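Long-range contacts in acyltransferase (Streptococcus pneumoniae, PDB 5UG1), which probably transfers acetyl groups onto peptidoglycan as an O-acetyltransferase, working through a covalent intermediate on a catalytic triad in an atypical alpha/beta hydrolase fold: residues V36-T40 and D73-I77; L54-I60 and G84-V90; I122-D126 and A167-A171. One frame throughout, in Å; residues are numbered along the deposited sequence.

Contact 1: residues V36-T40 and D73-I77; sequences VTTKT and DWDSI
Thr38 meets Trp74 through its methyl group, which sits over the six-membered part of the indole: CG2 of Thr38 lies 3.6 Å from the centroid of that ring of Trp74 and only 3° off the ring normal, a CH-pi contact made squarely on the face. The two side chains cross at about a right angle. Thr38 holds CG2 opposite its backbone N and keeps OG1 next to that N (chi1 -52°), which sends the methyl onto the ring while the hydroxyl passes nearer its rim, with OG1 of Thr38 3.3 Å from CZ2 of Trp74. This hydroxyl is hydrogen-bonded to the side chain of Thr62, so its polarity is met although the residue is buried. The same methyl also touches the next helix residue back, CG2 of Thr38 being 3.8 Å from CB of Asp73, and CD1 of Ile77 approaches the carbonyl O of Thr38 (4.0 Å), its distance to the methyl CG2 of Thr38 being 4.4 Å.

Toward solvent the packing gives way to a water bridge. The water accepts from N of Lys39 at 3.1 Å and donates to OD2 of Asp73 at 2.7 Å, linking a backbone N-H in the first turn of one helix to a carboxylate on the other. Direct contact here is slight: CB of Lys39 stays 3.8 Å from OD1 of Asp73, and the lysine chain leads away to a salt bridge with Glu43. The first turn is closed by reciprocal bonds, Thr40 N to Thr37 OG1 with an angle of 165° at the hydrogen and Thr37 N to Thr40 OG1. This is a capping box, here starting helix 38-50 where it packs on helix 70-80 beside the parallel sheet of an alpha/beta fold.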
loop_
_atom_site.group_PDB
_atom_site.type_symbol
_atom_site.label_atom_id
_atom_site.label_comp_id
_atom_site.label_asym_id
_atom_site.label_seq_id
_atom_site.Cartn_x
_atom_site.Cartn_y
_atom_site.Cartn_z
ATOM N N VAL A 36 8.997 4.027 -6.763
ATOM C CA VAL A 36 7.814 3.369 -7.304
ATOM C C VAL A 36 6.586 4.264 -7.146
ATOM O O VAL A 36 6.340 4.854 -6.086
ATOM C CB VAL A 36 7.632 1.998 -6.639
ATOM C CG1 VAL A 36 6.256 1.393 -6.948
ATOM C CG2 VAL A 36 8.757 1.072 -7.108
ATOM N N THR A 37 5.827 4.400 -8.227
ATOM C CA THR A 37 4.539 5.068 -8.226
ATOM C C THR A 37 3.435 4.047 -8.481
ATOM O O THR A 37 3.683 2.891 -8.821
ATOM C CB THR A 37 4.497 6.168 -9.290
ATOM O OG1 THR A 37 4.459 5.574 -10.590
ATOM C CG2 THR A 37 5.732 7.047 -9.188
ATOM N N THR A 38 2.192 4.495 -8.312
ATOM C CA THR A 38 1.063 3.638 -8.641
ATOM C C THR A 38 1.112 3.218 -10.104
ATOM O O THR A 38 0.773 2.073 -10.446
ATOM C CB THR A 38 -0.236 4.364 -8.319
ATOM O OG1 THR A 38 -0.172 4.835 -6.959
ATOM C CG2 THR A 38 -1.441 3.421 -8.534
ATOM N N LYS A 39 1.568 4.127 -10.973
ATOM C CA LYS A 39 1.738 3.821 -12.393
ATOM C C LYS A 39 2.688 2.647 -12.608
ATOM O O LYS A 39 2.343 1.678 -13.292
ATOM C CB LYS A 39 2.246 5.058 -13.126
ATOM C CG LYS A 39 2.304 4.942 -14.648
ATOM C CD LYS A 39 3.056 6.143 -15.228
ATOM C CE LYS A 39 3.254 6.030 -16.737
ATOM N NZ LYS A 39 3.895 4.740 -17.125
ATOM N N THR A 40 3.898 2.717 -12.039
ATOM C CA THR A 40 4.857 1.642 -12.278
ATOM C C THR A 40 4.478 0.378 -11.513
ATOM O O THR A 40 4.787 -0.729 -11.969
ATOM C CB THR A 40 6.291 2.075 -11.926
ATOM O OG1 THR A 40 6.386 2.374 -10.534
ATOM C CG2 THR A 40 6.708 3.301 -12.723
ATOM N N ASP A 73 -4.955 6.384 -12.160
ATOM C CA ASP A 73 -4.020 5.349 -11.717
ATOM C C ASP A 73 -4.717 4.286 -10.873
ATOM O O ASP A 73 -4.489 3.085 -11.067
ATOM C CB ASP A 73 -2.849 5.974 -10.946
ATOM C CG ASP A 73 -1.689 6.395 -11.869
ATOM O OD1 ASP A 73 -1.464 5.723 -12.900
ATOM O OD2 ASP A 73 -1.003 7.397 -11.576
ATOM N N TRP A 74 -5.569 4.694 -9.932
ATOM C CA TRP A 74 -6.181 3.692 -9.073
ATOM C C TRP A 74 -7.320 2.985 -9.777
ATOM O O TRP A 74 -7.525 1.787 -9.553
ATOM C CB TRP A 74 -6.649 4.322 -7.759
ATOM C CG TRP A 74 -5.502 4.661 -6.886
ATOM C CD1 TRP A 74 -5.075 5.908 -6.532
ATOM C CD2 TRP A 74 -4.584 3.730 -6.288
ATOM N NE1 TRP A 74 -3.957 5.807 -5.729
ATOM C CE2 TRP A 74 -3.639 4.481 -5.571
ATOM C CE3 TRP A 74 -4.482 2.336 -6.289
ATOM C CZ2 TRP A 74 -2.603 3.884 -4.861
ATOM C CZ3 TRP A 74 -3.470 1.747 -5.576
ATOM C CH2 TRP A 74 -2.535 2.516 -4.875
ATOM N N ASP A 75 -8.064 3.701 -10.625
ATOM C CA ASP A 75 -8.999 3.036 -11.527
ATOM C C ASP A 75 -8.286 1.968 -12.345
ATOM O O ASP A 75 -8.764 0.837 -12.468
ATOM C CB ASP A 75 -9.646 4.047 -12.467
ATOM C CG ASP A 75 -10.753 4.828 -11.819
ATOM O OD1 ASP A 75 -11.141 4.498 -10.672
ATOM O OD2 ASP A 75 -11.238 5.770 -12.479
ATOM N N SER A 76 -7.126 2.315 -12.901
ATOM C CA SER A 76 -6.444 1.413 -13.820
ATOM C C SER A 76 -5.894 0.185 -13.104
ATOM O O SER A 76 -6.046 -0.943 -13.587
ATOM C CB SER A 76 -5.317 2.144 -14.539
ATOM O OG SER A 76 -4.680 1.257 -15.434
ATOM N N ILE A 77 -5.212 0.378 -11.973
ATOM C CA ILE A 77 -4.592 -0.774 -11.333
ATOM C C ILE A 77 -5.671 -1.723 -10.827
ATOM O O ILE A 77 -5.542 -2.947 -10.934
ATOM C CB ILE A 77 -3.615 -0.329 -10.227
ATOM C CG1 ILE A 77 -2.597 -1.435 -9.943
ATOM C CG2 ILE A 77 -4.347 0.088 -8.962
ATOM C CD1 ILE A 77 -1.430 -0.969 -9.127
HETATM O O HOH W 1 1.485 7.186 -10.552
#

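Contact 2: residues L54-I60 and G84-V90; sequences LPKTVVI and GHHMILV
His85 reaches from its own segment to the turn before the neighbouring strand. Its CB lies 3.2 Å from O of Lys56 and its CG 3.6 Å; with CG set beside the backbone N (chi1 -62°), the ring turns in toward Leu54 and Pro55. ND1 of His85 then points between two carbonyls, giving weak hydrogen bonds to O of Pro55 (2.7 Å, but bent to 126° at the hydrogen) and to O of Lys56 (3.2 Å). CE1 approaches O of Leu54 near the ring plane, and CD2 of Leu54 sits over one face in a CH-pi contact, displaced toward the rim beside CE1 and NE2, 4.0 Å from the His85 centroid.

Beyond it, strands 57-61 and 86-90 run parallel, and four straighter backbone bonds follow that of His86 N to Lys56 O, the straightest being Ile60 N to Ile88 O at 172°. On one face CG1 of Val59 packs 3.6 Å from CG2 of Val90; on the other CG1 of Ile60 meets CE of Met87 at 3.5 Å. Helix 70-80 covers the latter face, completing a beta-alpha-beta crossover. The weak bonds suit a hydrogen on ND1, making it probably a donor.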
loop_
_atom_site.group_PDB
_atom_site.type_symbol
_atom_site.label_atom_id
_atom_site.label_comp_id
_atom_site.label_asym_id
_atom_site.label_seq_id
_atom_site.Cartn_x
_atom_site.Cartn_y
_atom_site.Cartn_z
ATOM N N LEU A 54 3.158 -13.647 -9.663
ATOM C CA LEU A 54 2.222 -12.933 -8.803
ATOM C C LEU A 54 1.399 -13.932 -7.994
ATOM O O LEU A 54 0.675 -14.738 -8.582
ATOM C CB LEU A 54 1.300 -12.044 -9.632
ATOM C CG LEU A 54 0.624 -10.906 -8.869
ATOM C CD1 LEU A 54 1.702 -9.967 -8.340
ATOM C CD2 LEU A 54 -0.398 -10.136 -9.724
ATOM N N PRO A 55 1.480 -13.919 -6.674
ATOM C CA PRO A 55 0.677 -14.843 -5.867
ATOM C C PRO A 55 -0.707 -14.254 -5.627
ATOM O O PRO A 55 -1.016 -13.150 -6.071
ATOM C CB PRO A 55 1.477 -14.939 -4.573
ATOM C CG PRO A 55 2.014 -13.527 -4.426
ATOM C CD PRO A 55 2.363 -13.091 -5.831
ATOM N N LYS A 56 -1.513 -14.987 -4.850
ATOM C CA LYS A 56 -2.938 -14.692 -4.740
ATOM C C LYS A 56 -3.196 -13.285 -4.210
ATOM O O LYS A 56 -4.029 -12.555 -4.748
ATOM C CB LYS A 56 -3.625 -15.719 -3.841
ATOM C CG LYS A 56 -5.125 -15.498 -3.770
ATOM C CD LYS A 56 -5.794 -16.486 -2.867
ATOM C CE LYS A 56 -5.933 -15.930 -1.468
ATOM N NZ LYS A 56 -6.623 -16.906 -0.568
ATOM N N THR A 57 -2.527 -12.897 -3.137
ATOM C CA THR A 57 -2.792 -11.612 -2.511
ATOM C C THR A 57 -1.738 -10.604 -2.952
ATOM O O THR A 57 -0.534 -10.852 -2.818
ATOM C CB THR A 57 -2.819 -11.740 -0.988
ATOM O OG1 THR A 57 -3.642 -12.855 -0.626
ATOM C CG2 THR A 57 -3.394 -10.493 -0.377
ATOM N N VAL A 58 -2.201 -9.471 -3.476
ATOM C CA VAL A 58 -1.355 -8.401 -3.994
ATOM C C VAL A 58 -1.550 -7.171 -3.116
ATOM O O VAL A 58 -2.685 -6.722 -2.901
ATOM C CB VAL A 58 -1.699 -8.084 -5.462
ATOM C CG1 VAL A 58 -0.701 -7.085 -6.044
ATOM C CG2 VAL A 58 -1.758 -9.369 -6.288
ATOM N N VAL A 59 -0.455 -6.624 -2.607
ATOM C CA VAL A 59 -0.498 -5.410 -1.805
ATOM C C VAL A 59 0.149 -4.290 -2.606
ATOM O O VAL A 59 1.332 -4.375 -2.959
ATOM C CB VAL A 59 0.196 -5.590 -0.447
ATOM C CG1 VAL A 59 -0.063 -4.364 0.416
ATOM C CG2 VAL A 59 -0.312 -6.867 0.248
ATOM N N ILE A 60 -0.624 -3.241 -2.883
ATOM C CA ILE A 60 -0.157 -2.073 -3.621
ATOM C C ILE A 60 0.077 -0.975 -2.589
ATOM O O ILE A 60 -0.875 -0.365 -2.088
ATOM C CB ILE A 60 -1.158 -1.631 -4.700
ATOM C CG1 ILE A 60 -1.468 -2.771 -5.674
ATOM C CG2 ILE A 60 -0.634 -0.379 -5.455
ATOM C CD1 ILE A 60 -0.223 -3.427 -6.355
ATOM N N GLY A 84 -8.340 -14.053 -10.171
ATOM C CA GLY A 84 -7.820 -15.007 -9.219
ATOM C C GLY A 84 -7.072 -14.405 -8.053
ATOM O O GLY A 84 -6.541 -15.156 -7.223
ATOM N N HIS A 85 -7.014 -13.081 -7.963
ATOM C CA HIS A 85 -6.261 -12.392 -6.928
ATOM C C HIS A 85 -7.189 -11.601 -6.020
ATOM O O HIS A 85 -8.303 -11.231 -6.400
ATOM C CB HIS A 85 -5.229 -11.453 -7.549
ATOM C CG HIS A 85 -4.195 -12.159 -8.371
ATOM N ND1 HIS A 85 -3.026 -12.659 -7.831
ATOM C CD2 HIS A 85 -4.156 -12.459 -9.691
ATOM C CE1 HIS A 85 -2.309 -13.222 -8.786
ATOM N NE2 HIS A 85 -2.974 -13.118 -9.923
ATOM N N HIS A 86 -6.718 -11.366 -4.803
ATOM C CA HIS A 86 -7.270 -10.356 -3.919
ATOM C C HIS A 86 -6.235 -9.249 -3.795
ATOM O O HIS A 86 -5.031 -9.511 -3.801
ATOM C CB HIS A 86 -7.605 -10.929 -2.539
ATOM C CG HIS A 86 -8.464 -10.024 -1.704
ATOM N ND1 HIS A 86 -9.828 -10.189 -1.585
ATOM C CD2 HIS A 86 -8.148 -8.950 -0.941
ATOM C CE1 HIS A 86 -10.316 -9.254 -0.787
ATOM N NE2 HIS A 86 -9.318 -8.487 -0.384
ATOM N N MET A 87 -6.701 -8.016 -3.698
ATOM C CA MET A 87 -5.829 -6.856 -3.760
ATOM C C MET A 87 -6.025 -6.019 -2.511
ATOM O O MET A 87 -7.156 -5.791 -2.085
ATOM C CB MET A 87 -6.127 -6.025 -5.009
ATOM C CG MET A 87 -5.224 -4.855 -5.261
ATOM S SD MET A 87 -5.839 -3.938 -6.701
ATOM C CE MET A 87 -4.293 -3.747 -7.557
ATOM N N ILE A 88 -4.923 -5.566 -1.924
ATOM C CA ILE A 88 -4.958 -4.668 -0.774
ATOM C C ILE A 88 -4.354 -3.330 -1.181
ATOM O O ILE A 88 -3.256 -3.288 -1.748
ATOM C CB ILE A 88 -4.222 -5.288 0.420
ATOM C CG1 ILE A 88 -5.023 -6.487 0.907
ATOM C CG2 ILE A 88 -4.014 -4.281 1.528
ATOM C CD1 ILE A 88 -4.367 -7.173 1.985
ATOM N N LEU A 89 -5.072 -2.239 -0.905
ATOM C CA LEU A 89 -4.614 -0.896 -1.245
ATOM C C LEU A 89 -4.157 -0.183 0.024
ATOM O O LEU A 89 -4.937 -0.051 0.979
ATOM C CB LEU A 89 -5.727 -0.107 -1.942
ATOM C CG LEU A 89 -6.408 -0.810 -3.119
ATOM C CD1 LEU A 89 -7.588 0.011 -3.625
ATOM C CD2 LEU A 89 -5.421 -1.097 -4.248
ATOM N N VAL A 90 -2.907 0.290 0.033
ATOM C CA VAL A 90 -2.357 1.022 1.171
ATOM C C VAL A 90 -2.452 2.518 0.869
ATOM O O VAL A 90 -1.780 3.026 -0.040
ATOM C CB VAL A 90 -0.915 0.601 1.470
ATOM C CG1 VAL A 90 -0.559 0.967 2.916
ATOM C CG2 VAL A 90 -0.732 -0.890 1.238
#

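Contact 3: residues I122-D126 and A167-A171; sequences ITIAD and ALQTA. With NA (sodium ion), chain C.
Thr123 lays its two branches on different residues of the helix. OG1 stays beside the backbone N (chi1 -59°), which puts the methyl CG2 anti to N and onto residues 167-171 of the helix: CG2 of Thr123 is 3.6 Å from O of Ala167 and 4.0 Å from CG2 of Thr170. The hydroxyl passes by the next alanine, OG1 of Thr123 lying 3.4 Å from CB of Ala171. Further along, CB of Ala167 fits against O of Ile124 at 3.4 Å and against CB of Ala125 at 3.7 Å. The axes of strand 122-125 and of the helical segment 167-171 approach to 8.1 Å at 156°, a spacing consistent with the small side chains between them.

In the second shell, the hydroxyls of Thr123 and Thr170 find their partners in NE2 of His86 on strand 86-90 and in O of Thr166. A neighbouring site on the same strand holds the sodium ion, which takes O of Ile122 at 2.4 Å, the carbonyls of Ala116 and Thr119, and two waters. No hydrogen bond crosses between the segments, so the contact itself rests on methyl and van der Waals packing.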
loop_
_atom_site.group_PDB
_atom_site.type_symbol
_atom_site.label_atom_id
_atom_site.label_comp_id
_atom_site.label_asym_id
_atom_site.label_seq_id
_atom_site.Cartn_x
_atom_site.Cartn_y
_atom_site.Cartn_z
ATOM N N ILE A 122 -11.208 -6.496 -2.961
ATOM C CA ILE A 122 -10.254 -5.465 -2.561
ATOM C C ILE A 122 -10.480 -5.097 -1.097
ATOM O O ILE A 122 -11.623 -4.986 -0.645
ATOM C CB ILE A 122 -10.374 -4.216 -3.459
ATOM C CG1 ILE A 122 -10.026 -4.569 -4.910
ATOM C CG2 ILE A 122 -9.507 -3.077 -2.933
ATOM C CD1 ILE A 122 -9.820 -3.362 -5.788
ATOM N N THR A 123 -9.388 -4.878 -0.369
ATOM C CA THR A 123 -9.396 -4.549 1.049
ATOM C C THR A 123 -8.494 -3.343 1.284
ATOM O O THR A 123 -7.414 -3.246 0.692
ATOM C CB THR A 123 -8.892 -5.754 1.896
ATOM O OG1 THR A 123 -9.729 -6.903 1.678
ATOM C CG2 THR A 123 -8.845 -5.401 3.380
ATOM N N ILE A 124 -8.924 -2.425 2.173
ATOM C CA ILE A 124 -8.146 -1.224 2.472
ATOM C C ILE A 124 -7.150 -1.525 3.585
ATOM O O ILE A 124 -7.434 -2.304 4.501
ATOM C CB ILE A 124 -9.064 -0.044 2.852
ATOM C CG1 ILE A 124 -8.357 1.300 2.597
ATOM C CG2 ILE A 124 -9.515 -0.144 4.315
ATOM C CD1 ILE A 124 -8.058 1.552 1.127
ATOM N N ALA A 125 -5.964 -0.928 3.478
ATOM C CA ALA A 125 -4.987 -0.831 4.561
ATOM C C ALA A 125 -4.739 0.662 4.761
ATOM O O ALA A 125 -3.940 1.263 4.032
ATOM C CB ALA A 125 -3.702 -1.586 4.228
ATOM N N ASP A 126 -5.423 1.265 5.743
ATOM C CA ASP A 126 -5.565 2.726 5.800
ATOM C C ASP A 126 -4.421 3.357 6.599
ATOM O O ASP A 126 -4.588 3.902 7.697
ATOM C CB ASP A 126 -6.921 3.108 6.373
ATOM C CG ASP A 126 -7.382 4.474 5.896
ATOM O OD1 ASP A 126 -6.528 5.263 5.428
ATOM O OD2 ASP A 126 -8.601 4.755 5.977
ATOM N N ALA A 167 -5.075 -5.744 7.448
ATOM C CA ALA A 167 -5.830 -5.849 6.201
ATOM C C ALA A 167 -5.767 -7.263 5.617
ATOM O O ALA A 167 -6.775 -7.788 5.134
ATOM C CB ALA A 167 -5.307 -4.831 5.188
ATOM N N LEU A 168 -4.588 -7.891 5.639
ATOM C CA LEU A 168 -4.488 -9.266 5.158
ATOM C C LEU A 168 -5.372 -10.199 5.970
ATOM O O LEU A 168 -6.030 -11.084 5.412
ATOM C CB LEU A 168 -3.037 -9.738 5.205
ATOM C CG LEU A 168 -2.131 -9.119 4.147
ATOM C CD1 LEU A 168 -0.690 -9.161 4.585
ATOM C CD2 LEU A 168 -2.290 -9.876 2.857
ATOM N N GLN A 169 -5.403 -10.024 7.290
ATOM C CA GLN A 169 -6.297 -10.850 8.097
ATOM C C GLN A 169 -7.748 -10.587 7.730
ATOM O O GLN A 169 -8.544 -11.521 7.613
ATOM C CB GLN A 169 -6.064 -10.601 9.587
ATOM C CG GLN A 169 -4.712 -11.058 10.070
ATOM C CD GLN A 169 -4.622 -11.098 11.582
ATOM O OE1 GLN A 169 -4.498 -10.058 12.239
ATOM N NE2 GLN A 169 -4.694 -12.302 12.146
ATOM N N THR A 170 -8.104 -9.311 7.538
ATOM C CA THR A 170 -9.448 -8.964 7.082
ATOM C C THR A 170 -9.771 -9.639 5.756
ATOM O O THR A 170 -10.874 -10.171 5.573
ATOM C CB THR A 170 -9.574 -7.445 6.940
ATOM O OG1 THR A 170 -9.391 -6.811 8.213
ATOM C CG2 THR A 170 -10.936 -7.067 6.357
ATOM N N ALA A 171 -8.817 -9.633 4.823
ATOM C CA ALA A 171 -9.037 -10.149 3.479
ATOM C C ALA A 171 -9.068 -11.670 3.420
ATOM O O ALA A 171 -9.371 -12.218 2.354
ATOM C CB ALA A 171 -7.959 -9.631 2.520
HETATM NA NA NA C . -13.936 -4.572 -0.626
HETATM O O HOH W 2 -13.745 -3.913 1.643
HETATM O O HOH W 3 -16.317 -4.481 -0.809
#

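In the fold
All three contacts are largely buried, but solvent enters differently: contact 2 has no exposed residue, whereas contact 1 ends in a water bridge and contact 3 has Thr170 at its edge. Contact 2 pairs central strands by backbone bonds; contacts 1 and 3 join helices or helix to strand by side-chain packing, with no direct hydrogen bond across. Trp74 and Ile77 of contact 1 pack on Ile60, and Leu89 and Met87, tying helix 70-80 to the sheet. Contacts 2 and 3 share it through neighbouring strands, with Leu89 O and Ala125 N a probable hydrogen bond between them. Contacts 1 and 3 do not touch, their centres being about 18 Å apart.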